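Long-range contacts in cytochrome P450 (CYP102L1) (Mycobacterium phage Adler, PDB 6N6Q), which probably activates oxygen at a haem iron to oxidise organic substrates: residues A131-L136 against I161-R166; L76-V81 against F349-Q354; R382-D387 against G405-K410. All coordinates share one frame; numbering follows the deposited sequence.

Contact 1 of 3, residues A131-L136 against I161-R166; sequences ATVREL and IEIISR
Thr132 and Arg166 meet inside the P450 helix bundle, between helices 119-145 and 152-169, which correspond to D and E of the family. The two segments run roughly antiparallel, at 151°. Thr132 lies at the middle. With chi1 at -55°, OG1 is beside the backbone N and CG2 anti to it; CG2 reaches Glu162 CB at 3.7 Å. The same methyl is 4.0 Å from Ile163 CG1. Thr132 OG1 accepts a hydrogen bond from a water at 2.9 Å and is also bonded to Arg128 O. That water accepts from Arg166 NH1.

The Arg166 guanidinium grips Glu135 end-on. NH1 reaches Glu135 OE1 at 2.9 Å, and NH2 reaches Glu135 OE2 at 3.2 Å. Both bonds are nearly straight and lie near the guanidinium plane, but the carboxylate is turned 44° against it. At the neighbouring edge, Arg166 NE meets the anti lone pair of Glu162 OE1 at 2.7 Å. Backbone N-H groups of Leu176, Phe173 and Asn174 bind the two carboxylates. Ile163 also packs on Phe424 of helix 422-439. With two acids on one guanidinium, the rotation of Arg166 is fixed, and the cation is probably stabilised at this largely buried helix interface.

Contact 2 of 3, residues L76-V81 against F349-Q354; sequences LWEKNV and FRQAKQ. With HEM (protoporphyrin IX containing Fe), chain E; CAC (cacodylate ion), chain F.
Gln351 OE1 accepts two hydrogen bonds. One comes from Asn80 ND2 at 2.8 Å and the other from a water that also binds Val81 N. Gln351 NE2 donates to Glu78 OE2 at 2.8 Å, nearly in the amide plane and on the anti side of the oxygen. Glu78 and Gln351 both hold CG between the backbone N and the carbonyl carbon (chi1 63° and 67°) and run extended beyond it. A cacodylate ion, probably from the crystallisation liquor, lies beside this amide.

Glu78 and Gln351 form an antiparallel hydrogen-bonded pair. Gln351 N reaches Glu78 O at 2.8 Å, and Glu78 N reaches Gln351 O at 2.9 Å. Strand 77-79 is added as the edge strand of the five-stranded P450 sheet. On the opposite face, Ala352 CB sits 3.9 Å from the centroid of the Trp77 six-membered ring, over its face, in a CH-pi contact. The Arg350 guanidinium lays one face over Glu78 CA, while its NH1 binds Ile71 O. Lys79 diverges toward the haem, where its NZ donates to propionate oxygen O2A of HEM at 2.9 Å and also binds Phe97 O. Phe349 N donates to a water 2.7 Å from that same HEM O2A.

Contact 3 of 3, residues R382-D387 against G405-K410; sequences RSWGPD and GPHIYK
Trp384 and His407 are brought together by their first torsions. Trp384 has CG anti to its carbonyl carbon (chi1 -78°), which carries the indole across to segment 405-410. His407 holds CG between the backbone N and the carbonyl carbon (chi1 69°), which stands the imidazole against the indole. The result is a T-shaped (edge-to-face) pair. The edge of His407 points at the face of Trp384, with the planes at 74° and the centroid of the six-membered ring 4.8 Å from that of the imidazole. The closest atom is His407 CD2, 3.5 Å from Trp384 CZ2 and toward the rim of the ring.

The indole edge is used too. Trp384 NE1 donates to Ile408 O at 3.3 Å. The oxygen lies in the ring plane, but the bond is bent, and NE1 has a second, weak bond to Ala378 O. Next along this edge, Trp384 CZ2 touches Tyr409 CB at 3.5 Å. Tyr409 completes the aromatic cluster, and its OH binds Asp336 O. At the near end, Ser383 CB lies 3.3 Å from Pro406 O, while Ser383 OG bonds to His381 ND1.

The imidazole is held at both nitrogens. Within the segment, His407 ND1 donates to Gly405 O at 2.7 Å; outside it, NE2 has a weak bond with Arg401 NE.

The contact joins two loops ahead of the haem-binding loop, the second probably part of the P450 meander. Trp384 makes a cation-pi contact with Arg340, the arginine of the family's ExxR motif, and touches Arg395 of the P-E-R sequence that follows. Donation from ND1, with an arginine at NE2, is consistent with a neutral His407. The indole is thus held through its pi surface and along its edge, and that surface probably helps to stabilise the positive charge of Arg340.

Along the chain, contact 1 is nested inside the loop closed by contact 2, and contact 3 follows. Contact 1 joins two helices on one side of the chain's centre. Contacts 2 and 3 lie opposite it, with centres about 36 Å and 35 Å from its own. Contacts 2 and 3 are about 24 Å apart between centres, and both touch residues of helix 65-71. Contact 2 belongs to the sheet, contact 3 to loops before helix 422-439, which also packs on contact 1. The haem lies among them: contact 2 hydrogen-bonds to a propionate, while side chains of contacts 1 and 3 stay about 7 Å and 9 Å away. Of the three, contact 2 touches the cofactor.

Contact 1 of 3, residues A131-L136 against I161-R166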
loop_
_atom_site.group_PDB
_atom_site.type_symbol
_atom_site.label_atom_id
_atom_site.label_comp_id
_atom_site.label_asym_id
_atom_site.label_seq_id
_atom_site.Cartn_x
_atom_site.Cartn_y
_atom_site.Cartn_z
ATOM N N ALA A 131 16.561 -7.026 -9.833
ATOM C CA ALA A 131 16.550 -7.228 -11.279
ATOM C C ALA A 131 15.363 -6.533 -11.931
ATOM O O ALA A 131 15.474 -6.037 -13.058
ATOM C CB ALA A 131 16.534 -8.723 -11.603
ATOM N N THR A 132 14.224 -6.480 -11.238
ATOM C CA THR A 132 13.047 -5.825 -11.799
ATOM C C THR A 132 13.217 -4.311 -11.817
ATOM O O THR A 132 12.764 -3.640 -12.753
ATOM C CB THR A 132 11.803 -6.227 -11.008
ATOM O OG1 THR A 132 11.707 -7.656 -10.975
ATOM C CG2 THR A 132 10.547 -5.661 -11.652
ATOM N N VAL A 133 13.871 -3.754 -10.795
ATOM C CA VAL A 133 14.183 -2.328 -10.803
ATOM C C VAL A 133 15.125 -2.003 -11.955
ATOM O O VAL A 133 14.981 -0.970 -12.623
ATOM C CB VAL A 133 14.771 -1.899 -9.446
ATOM C CG1 VAL A 133 15.107 -0.417 -9.456
ATOM C CG2 VAL A 133 13.799 -2.221 -8.318
ATOM N N ARG A 134 16.100 -2.881 -12.209
ATOM C CA ARG A 134 17.007 -2.689 -13.337
ATOM C C ARG A 134 16.237 -2.567 -14.646
ATOM O O ARG A 134 16.578 -1.743 -15.502
ATOM C CB ARG A 134 18.005 -3.846 -13.414
ATOM C CG ARG A 134 19.014 -3.726 -14.549
ATOM C CD ARG A 134 19.901 -2.513 -14.341
ATOM N NE ARG A 134 20.818 -2.273 -15.450
ATOM C CZ ARG A 134 22.044 -2.778 -15.531
ATOM N NH1 ARG A 134 22.504 -3.569 -14.571
ATOM N NH2 ARG A 134 22.812 -2.497 -16.576
ATOM N N GLU A 135 15.187 -3.375 -14.810
ATOM C CA GLU A 135 14.386 -3.320 -16.027
ATOM C C GLU A 135 13.688 -1.975 -16.184
ATOM O O GLU A 135 13.541 -1.480 -17.308
ATOM C CB GLU A 135 13.369 -4.463 -16.025
ATOM C CG GLU A 135 12.513 -4.559 -17.276
ATOM C CD GLU A 135 11.671 -5.819 -17.300
ATOM O OE1 GLU A 135 12.196 -6.888 -16.928
ATOM O OE2 GLU A 135 10.483 -5.740 -17.678
ATOM N N LEU A 136 13.259 -1.361 -15.077
ATOM C CA LEU A 136 12.618 -0.052 -15.169
ATOM C C LEU A 136 13.634 1.039 -15.478
ATOM O O LEU A 136 13.381 1.909 -16.319
ATOM C CB LEU A 136 11.873 0.273 -13.877
ATOM C CG LEU A 136 11.168 1.633 -13.914
ATOM C CD1 LEU A 136 9.972 1.584 -14.856
ATOM C CD2 LEU A 136 10.753 2.091 -12.528
ATOM N N ILE A 161 3.852 -3.928 -9.430
ATOM C CA ILE A 161 3.147 -5.132 -9.861
ATOM C C ILE A 161 4.147 -6.222 -10.223
ATOM O O ILE A 161 4.045 -7.364 -9.760
ATOM C CB ILE A 161 2.207 -4.817 -11.040
ATOM C CG1 ILE A 161 0.922 -4.157 -10.539
ATOM C CG2 ILE A 161 1.889 -6.084 -11.824
ATOM C CD1 ILE A 161 0.062 -3.600 -11.643
ATOM N N GLU A 162 5.138 -5.879 -11.048
ATOM C CA GLU A 162 6.142 -6.862 -11.437
ATOM C C GLU A 162 7.002 -7.283 -10.255
ATOM O O GLU A 162 7.435 -8.439 -10.190
ATOM C CB GLU A 162 7.015 -6.312 -12.565
ATOM C CG GLU A 162 6.258 -6.069 -13.858
ATOM C CD GLU A 162 5.511 -7.300 -14.331
ATOM O OE1 GLU A 162 6.082 -8.411 -14.269
ATOM O OE2 GLU A 162 4.346 -7.161 -14.758
ATOM N N ILE A 163 7.255 -6.374 -9.312
ATOM C CA ILE A 163 8.064 -6.725 -8.146
ATOM C C ILE A 163 7.376 -7.811 -7.328
ATOM O O ILE A 163 7.996 -8.808 -6.944
ATOM C CB ILE A 163 8.359 -5.475 -7.297
ATOM C CG1 ILE A 163 9.392 -4.590 -8.000
ATOM C CG2 ILE A 163 8.843 -5.870 -5.908
ATOM C CD1 ILE A 163 9.816 -3.390 -7.191
ATOM N N ILE A 164 6.081 -7.644 -7.059
ATOM C CA ILE A 164 5.367 -8.619 -6.238
ATOM C C ILE A 164 5.184 -9.928 -6.997
ATOM O O ILE A 164 5.400 -11.016 -6.450
ATOM C CB ILE A 164 4.017 -8.047 -5.775
ATOM C CG1 ILE A 164 4.233 -6.754 -4.991
ATOM C CG2 ILE A 164 3.275 -9.062 -4.924
ATOM C CD1 ILE A 164 2.951 -6.079 -4.596
ATOM N N SER A 165 4.778 -9.845 -8.266
ATOM C CA SER A 165 4.479 -11.057 -9.021
ATOM C C SER A 165 5.736 -11.877 -9.286
ATOM O O SER A 165 5.730 -13.101 -9.115
ATOM C CB SER A 165 3.777 -10.699 -10.332
ATOM O OG SER A 165 4.614 -9.925 -11.174
ATOM N N ARG A 166 6.829 -11.224 -9.692
ATOM C CA ARG A 166 8.043 -11.967 -10.016
ATOM C C ARG A 166 8.749 -12.460 -8.759
ATOM O O ARG A 166 9.215 -13.602 -8.713
ATOM C CB ARG A 166 8.986 -11.107 -10.854
ATOM C CG ARG A 166 8.396 -10.646 -12.174
ATOM C CD ARG A 166 9.366 -9.737 -12.904
ATOM N NE ARG A 166 8.736 -9.038 -14.020
ATOM C CZ ARG A 166 9.402 -8.311 -14.911
ATOM N NH1 ARG A 166 10.719 -8.195 -14.822
ATOM N NH2 ARG A 166 8.752 -7.707 -15.895
HETATM O O HOH W 1 12.485 -9.455 -13.164
#

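Contact 2 of 3, residues L76-V81 against F349-Q354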
loop_
_atom_site.group_PDB
_atom_site.type_symbol
_atom_site.label_atom_id
_atom_site.label_comp_id
_atom_site.label_asym_id
_atom_site.label_seq_id
_atom_site.Cartn_x
_atom_site.Cartn_y
_atom_site.Cartn_z
ATOM N N LEU A 76 -8.919 -4.841 23.779
ATOM C CA LEU A 76 -10.282 -4.328 23.711
ATOM C C LEU A 76 -10.805 -4.166 22.290
ATOM O O LEU A 76 -12.002 -4.364 22.060
ATOM C CB LEU A 76 -10.377 -2.979 24.431
ATOM C CG LEU A 76 -10.075 -2.979 25.932
ATOM C CD1 LEU A 76 -10.328 -1.602 26.530
ATOM C CD2 LEU A 76 -10.899 -4.038 26.648
ATOM N N TRP A 77 -9.950 -3.814 21.334
ATOM C CA TRP A 77 -10.376 -3.570 19.966
ATOM C C TRP A 77 -9.661 -4.516 19.009
ATOM O O TRP A 77 -8.649 -5.134 19.348
ATOM C CB TRP A 77 -10.115 -2.114 19.556
ATOM C CG TRP A 77 -10.886 -1.117 20.362
ATOM C CD1 TRP A 77 -10.617 -0.711 21.637
ATOM C CD2 TRP A 77 -12.052 -0.394 19.948
ATOM N NE1 TRP A 77 -11.544 0.217 22.042
ATOM C CE2 TRP A 77 -12.436 0.430 21.024
ATOM C CE3 TRP A 77 -12.806 -0.360 18.771
ATOM C CZ2 TRP A 77 -13.543 1.274 20.961
ATOM C CZ3 TRP A 77 -13.907 0.476 18.710
ATOM C CH2 TRP A 77 -14.264 1.283 19.798
ATOM N N GLU A 78 -10.207 -4.617 17.798
ATOM C CA GLU A 78 -9.661 -5.484 16.767
ATOM C C GLU A 78 -10.036 -4.913 15.406
ATOM O O GLU A 78 -10.758 -3.917 15.306
ATOM C CB GLU A 78 -10.164 -6.921 16.934
ATOM C CG GLU A 78 -11.665 -7.065 16.779
ATOM C CD GLU A 78 -12.135 -8.491 16.981
ATOM O OE1 GLU A 78 -11.352 -9.303 17.516
ATOM O OE2 GLU A 78 -13.285 -8.797 16.603
ATOM N N LYS A 79 -9.542 -5.557 14.350
ATOM C CA LYS A 79 -9.774 -5.063 13.000
ATOM C C LYS A 79 -11.244 -5.170 12.619
ATOM O O LYS A 79 -11.899 -6.186 12.869
ATOM C CB LYS A 79 -8.924 -5.834 11.988
ATOM C CG LYS A 79 -9.499 -5.811 10.574
ATOM C CD LYS A 79 -8.429 -5.878 9.502
ATOM C CE LYS A 79 -9.043 -5.665 8.127
ATOM N NZ LYS A 79 -8.013 -5.448 7.073
ATOM N N ASN A 80 -11.759 -4.107 12.009
ATOM C CA ASN A 80 -13.091 -4.098 11.424
ATOM C C ASN A 80 -12.969 -4.072 9.908
ATOM O O ASN A 80 -12.286 -3.205 9.351
ATOM C CB ASN A 80 -13.898 -2.890 11.907
ATOM C CG ASN A 80 -15.261 -2.800 11.244
ATOM O OD1 ASN A 80 -15.470 -2.001 10.329
ATOM N ND2 ASN A 80 -16.195 -3.630 11.698
ATOM N N VAL A 81 -13.620 -5.023 9.246
ATOM C CA VAL A 81 -13.713 -4.997 7.793
ATOM C C VAL A 81 -14.605 -3.824 7.413
ATOM O O VAL A 81 -15.837 -3.921 7.462
ATOM C CB VAL A 81 -14.250 -6.326 7.232
ATOM C CG1 VAL A 81 -14.420 -6.235 5.722
ATOM C CG2 VAL A 81 -13.313 -7.467 7.598
ATOM N N PHE A 349 -10.127 0.651 9.880
ATOM C CA PHE A 349 -11.348 0.534 10.663
ATOM C C PHE A 349 -11.136 -0.455 11.799
ATOM O O PHE A 349 -10.611 -1.553 11.584
ATOM C CB PHE A 349 -12.519 0.091 9.786
ATOM C CG PHE A 349 -13.022 1.163 8.863
ATOM C CD1 PHE A 349 -13.950 2.096 9.305
ATOM C CD2 PHE A 349 -12.570 1.241 7.556
ATOM C CE1 PHE A 349 -14.418 3.085 8.458
ATOM C CE2 PHE A 349 -13.033 2.229 6.706
ATOM C CZ PHE A 349 -13.958 3.151 7.157
ATOM N N ARG A 350 -11.547 -0.065 13.002
ATOM C CA ARG A 350 -11.454 -0.921 14.172
ATOM C C ARG A 350 -12.843 -1.156 14.745
ATOM O O ARG A 350 -13.774 -0.386 14.503
ATOM C CB ARG A 350 -10.539 -0.312 15.239
ATOM C CG ARG A 350 -9.127 -0.030 14.752
ATOM C CD ARG A 350 -8.105 -0.483 15.775
ATOM N NE ARG A 350 -7.680 -1.860 15.552
ATOM C CZ ARG A 350 -7.169 -2.645 16.494
ATOM N NH1 ARG A 350 -7.039 -2.195 17.735
ATOM N NH2 ARG A 350 -6.801 -3.885 16.200
ATOM N N GLN A 351 -12.976 -2.241 15.505
ATOM C CA GLN A 351 -14.242 -2.596 16.129
ATOM C C GLN A 351 -13.979 -3.061 17.553
ATOM O O GLN A 351 -12.892 -3.549 17.873
ATOM C CB GLN A 351 -14.983 -3.687 15.340
ATOM C CG GLN A 351 -14.290 -5.035 15.341
ATOM C CD GLN A 351 -14.960 -6.036 14.425
ATOM O OE1 GLN A 351 -15.693 -5.664 13.508
ATOM N NE2 GLN A 351 -14.713 -7.317 14.667
ATOM N N ALA A 352 -14.984 -2.892 18.410
ATOM C CA ALA A 352 -14.844 -3.182 19.831
ATOM C C ALA A 352 -15.109 -4.658 20.097
ATOM O O ALA A 352 -16.155 -5.189 19.708
ATOM C CB ALA A 352 -15.797 -2.313 20.651
ATOM N N LYS A 353 -14.157 -5.317 20.762
ATOM C CA LYS A 353 -14.339 -6.722 21.111
ATOM C C LYS A 353 -15.337 -6.889 22.248
ATOM O O LYS A 353 -15.983 -7.938 22.357
ATOM C CB LYS A 353 -12.996 -7.349 21.484
ATOM C CG LYS A 353 -11.973 -7.322 20.361
ATOM C CD LYS A 353 -10.578 -7.668 20.855
ATOM C CE LYS A 353 -10.490 -9.105 21.334
ATOM N NZ LYS A 353 -9.128 -9.426 21.843
ATOM N N GLN A 354 -15.465 -5.879 23.106
ATOM C CA GLN A 354 -16.404 -5.890 24.218
ATOM C C GLN A 354 -17.027 -4.507 24.332
ATOM O O GLN A 354 -16.648 -3.572 23.620
ATOM C CB GLN A 354 -15.719 -6.267 25.540
ATOM C CG GLN A 354 -14.713 -7.403 25.438
ATOM C CD GLN A 354 -13.722 -7.408 26.585
ATOM O OE1 GLN A 354 -12.550 -7.745 26.405
ATOM N NE2 GLN A 354 -14.187 -7.037 27.773
HETATM C CHA HEM E . -2.549 -4.763 5.592
HETATM C CHB HEM E . -0.563 -0.482 4.430
HETATM C CHC HEM E . 2.384 -2.711 1.267
HETATM C CHD HEM E . -0.123 -6.825 1.904
HETATM C C1A HEM E . -2.262 -3.412 5.587
HETATM C C2A HEM E . -2.845 -2.392 6.439
HETATM C C3A HEM E . -2.299 -1.218 6.117
HETATM C C4A HEM E . -1.344 -1.438 5.049
HETATM C CMA HEM E . -2.634 0.137 6.774
HETATM C CAA HEM E . -3.918 -2.607 7.528
HETATM C CBA HEM E . -5.294 -2.545 6.870
HETATM C CGA HEM E . -6.384 -2.569 7.911
HETATM O O1A HEM E . -6.068 -2.506 9.128
HETATM O O2A HEM E . -7.577 -2.649 7.520
HETATM C C1B HEM E . 0.447 -0.719 3.517
HETATM C C2B HEM E . 1.407 0.257 3.040
HETATM C C3B HEM E . 2.227 -0.356 2.162
HETATM C C4B HEM E . 1.803 -1.741 2.061
HETATM C CMB HEM E . 1.420 1.730 3.510
HETATM C CAB HEM E . 3.424 0.209 1.354
HETATM C CBB HEM E . 3.841 1.481 1.381
HETATM C C1C HEM E . 1.994 -4.032 1.172
HETATM C C2C HEM E . 2.644 -5.074 0.402
HETATM C C3C HEM E . 1.965 -6.210 0.566
HETATM C C4C HEM E . 0.843 -5.941 1.457
HETATM C CMC HEM E . 3.907 -4.913 -0.472
HETATM C CAC HEM E . 2.370 -7.542 -0.112
HETATM C CBC HEM E . 1.707 -8.687 0.079
HETATM C C1D HEM E . -0.993 -6.638 2.962
HETATM C C2D HEM E . -1.910 -7.621 3.509
HETATM C C3D HEM E . -2.576 -7.054 4.522
HETATM C C4D HEM E . -2.110 -5.688 4.663
HETATM C CMD HEM E . -2.089 -9.070 3.004
HETATM C CAD HEM E . -3.654 -7.734 5.397
HETATM C CBD HEM E . -2.992 -8.518 6.526
HETATM C CGD HEM E . -4.044 -9.104 7.436
HETATM O O1D HEM E . -3.790 -10.186 8.029
HETATM O O2D HEM E . -5.139 -8.497 7.567
HETATM N NA HEM E . -1.353 -2.787 4.752
HETATM N NB HEM E . 0.720 -1.922 2.899
HETATM N NC HEM E . 0.903 -4.601 1.799
HETATM N ND HEM E . -1.145 -5.473 3.694
HETATM FE FE HEM E . -0.308 -3.662 3.179
HETATM AS AS CAC F . -15.767 -10.257 12.112
HETATM O O1 CAC F . -15.153 -11.873 12.101
HETATM O O2 CAC F . -14.817 -8.901 11.621
HETATM C C1 CAC F . -17.393 -10.256 11.092
HETATM C C2 CAC F . -16.448 -9.925 13.872
HETATM O O HOH W 2 -9.889 -1.548 8.329
HETATM O O HOH W 3 -15.240 -6.567 10.814
#

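Contact 3 of 3, residues R382-D387 against G405-K410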
loop_
_atom_site.group_PDB
_atom_site.type_symbol
_atom_site.label_atom_id
_atom_site.label_comp_id
_atom_site.label_asym_id
_atom_site.label_seq_id
_atom_site.Cartn_x
_atom_site.Cartn_y
_atom_site.Cartn_z
ATOM N N ARG A 382 -1.337 18.311 15.230
ATOM C CA ARG A 382 -0.536 19.349 15.871
ATOM C C ARG A 382 0.500 18.776 16.831
ATOM O O ARG A 382 1.496 19.447 17.119
ATOM C CB ARG A 382 -1.459 20.326 16.606
ATOM C CG ARG A 382 -0.797 21.623 17.046
ATOM C CD ARG A 382 -1.835 22.648 17.488
ATOM N NE ARG A 382 -2.634 22.179 18.618
ATOM C CZ ARG A 382 -2.380 22.478 19.888
ATOM N NH1 ARG A 382 -1.346 23.250 20.196
ATOM N NH2 ARG A 382 -3.160 22.008 20.852
ATOM N N SER A 383 0.299 17.550 17.321
ATOM C CA SER A 383 1.256 16.927 18.227
ATOM C C SER A 383 2.590 16.613 17.559
ATOM O O SER A 383 3.561 16.323 18.266
ATOM C CB SER A 383 0.658 15.650 18.819
ATOM O OG SER A 383 0.184 14.784 17.801
ATOM N N TRP A 384 2.664 16.658 16.231
ATOM C CA TRP A 384 3.928 16.498 15.521
ATOM C C TRP A 384 4.741 17.786 15.470
ATOM O O TRP A 384 5.730 17.851 14.730
ATOM C CB TRP A 384 3.678 15.986 14.100
ATOM C CG TRP A 384 3.377 14.521 14.032
ATOM C CD1 TRP A 384 2.150 13.929 14.132
ATOM C CD2 TRP A 384 4.321 13.460 13.853
ATOM N NE1 TRP A 384 2.274 12.566 14.025
ATOM C CE2 TRP A 384 3.596 12.251 13.853
ATOM C CE3 TRP A 384 5.710 13.413 13.693
ATOM C CZ2 TRP A 384 4.213 11.012 13.697
ATOM C CZ3 TRP A 384 6.320 12.182 13.540
ATOM C CH2 TRP A 384 5.572 10.998 13.543
ATOM N N GLY A 385 4.352 18.804 16.233
ATOM C CA GLY A 385 5.051 20.065 16.239
ATOM C C GLY A 385 4.390 21.087 15.338
ATOM O O GLY A 385 3.485 20.771 14.558
ATOM N N PRO A 386 4.835 22.344 15.429
ATOM C CA PRO A 386 4.229 23.401 14.605
ATOM C C PRO A 386 4.552 23.291 13.124
ATOM O O PRO A 386 3.906 23.977 12.321
ATOM C CB PRO A 386 4.813 24.688 15.203
ATOM C CG PRO A 386 6.111 24.260 15.803
ATOM C CD PRO A 386 5.893 22.863 16.314
ATOM N N ASP A 387 5.519 22.462 12.738
ATOM C CA ASP A 387 5.908 22.286 11.341
ATOM C C ASP A 387 5.446 20.937 10.799
ATOM O O ASP A 387 6.156 20.279 10.036
ATOM C CB ASP A 387 7.419 22.436 11.179
ATOM C CG ASP A 387 8.201 21.428 12.004
ATOM O OD1 ASP A 387 7.590 20.739 12.849
ATOM O OD2 ASP A 387 9.430 21.323 11.803
ATOM N N GLY A 405 6.176 13.132 22.542
ATOM C CA GLY A 405 5.141 12.700 23.446
ATOM C C GLY A 405 4.034 11.965 22.715
ATOM O O GLY A 405 4.285 11.170 21.802
ATOM N N PRO A 406 2.780 12.220 23.104
ATOM C CA PRO A 406 1.653 11.519 22.472
ATOM C C PRO A 406 1.494 11.862 20.998
ATOM O O PRO A 406 1.074 12.970 20.650
ATOM C CB PRO A 406 0.442 11.992 23.288
ATOM C CG PRO A 406 1.013 12.502 24.574
ATOM C CD PRO A 406 2.343 13.082 24.212
ATOM N N HIS A 407 1.824 10.911 20.127
ATOM C CA HIS A 407 1.673 11.096 18.691
ATOM C C HIS A 407 1.496 9.732 18.041
ATOM O O HIS A 407 1.986 8.720 18.547
ATOM C CB HIS A 407 2.876 11.827 18.083
ATOM C CG HIS A 407 4.137 11.022 18.089
ATOM N ND1 HIS A 407 4.932 10.892 19.208
ATOM C CD2 HIS A 407 4.741 10.305 17.112
ATOM C CE1 HIS A 407 5.971 10.129 18.919
ATOM N NE2 HIS A 407 5.879 9.759 17.655
ATOM N N ILE A 408 0.790 9.716 16.914
ATOM C CA ILE A 408 0.459 8.486 16.203
ATOM C C ILE A 408 1.256 8.435 14.909
ATOM O O ILE A 408 1.317 9.424 14.168
ATOM C CB ILE A 408 -1.051 8.387 15.923
ATOM C CG1 ILE A 408 -1.831 8.291 17.234
ATOM C CG2 ILE A 408 -1.354 7.192 15.027
ATOM C CD1 ILE A 408 -1.464 7.087 18.075
ATOM N N TYR A 409 1.873 7.282 14.641
ATOM C CA TYR A 409 2.528 7.028 13.357
ATOM C C TYR A 409 2.411 5.527 13.081
ATOM O O TYR A 409 3.295 4.747 13.441
ATOM C CB TYR A 409 3.978 7.488 13.357
ATOM C CG TYR A 409 4.676 7.233 12.042
ATOM C CD1 TYR A 409 4.374 7.991 10.920
ATOM C CD2 TYR A 409 5.627 6.229 11.921
ATOM C CE1 TYR A 409 5.002 7.758 9.713
ATOM C CE2 TYR A 409 6.263 5.990 10.717
ATOM C CZ TYR A 409 5.946 6.757 9.617
ATOM O OH TYR A 409 6.573 6.526 8.413
ATOM N N LYS A 410 1.311 5.138 12.440
ATOM C CA LYS A 410 1.027 3.737 12.131
ATOM C C LYS A 410 0.628 3.597 10.666
ATOM O O LYS A 410 -0.508 3.224 10.354
ATOM C CB LYS A 410 -0.071 3.194 13.045
ATOM C CG LYS A 410 0.273 3.219 14.521
ATOM C CD LYS A 410 1.424 2.277 14.836
ATOM C CE LYS A 410 1.687 2.220 16.331
ATOM N NZ LYS A 410 2.647 1.143 16.687
#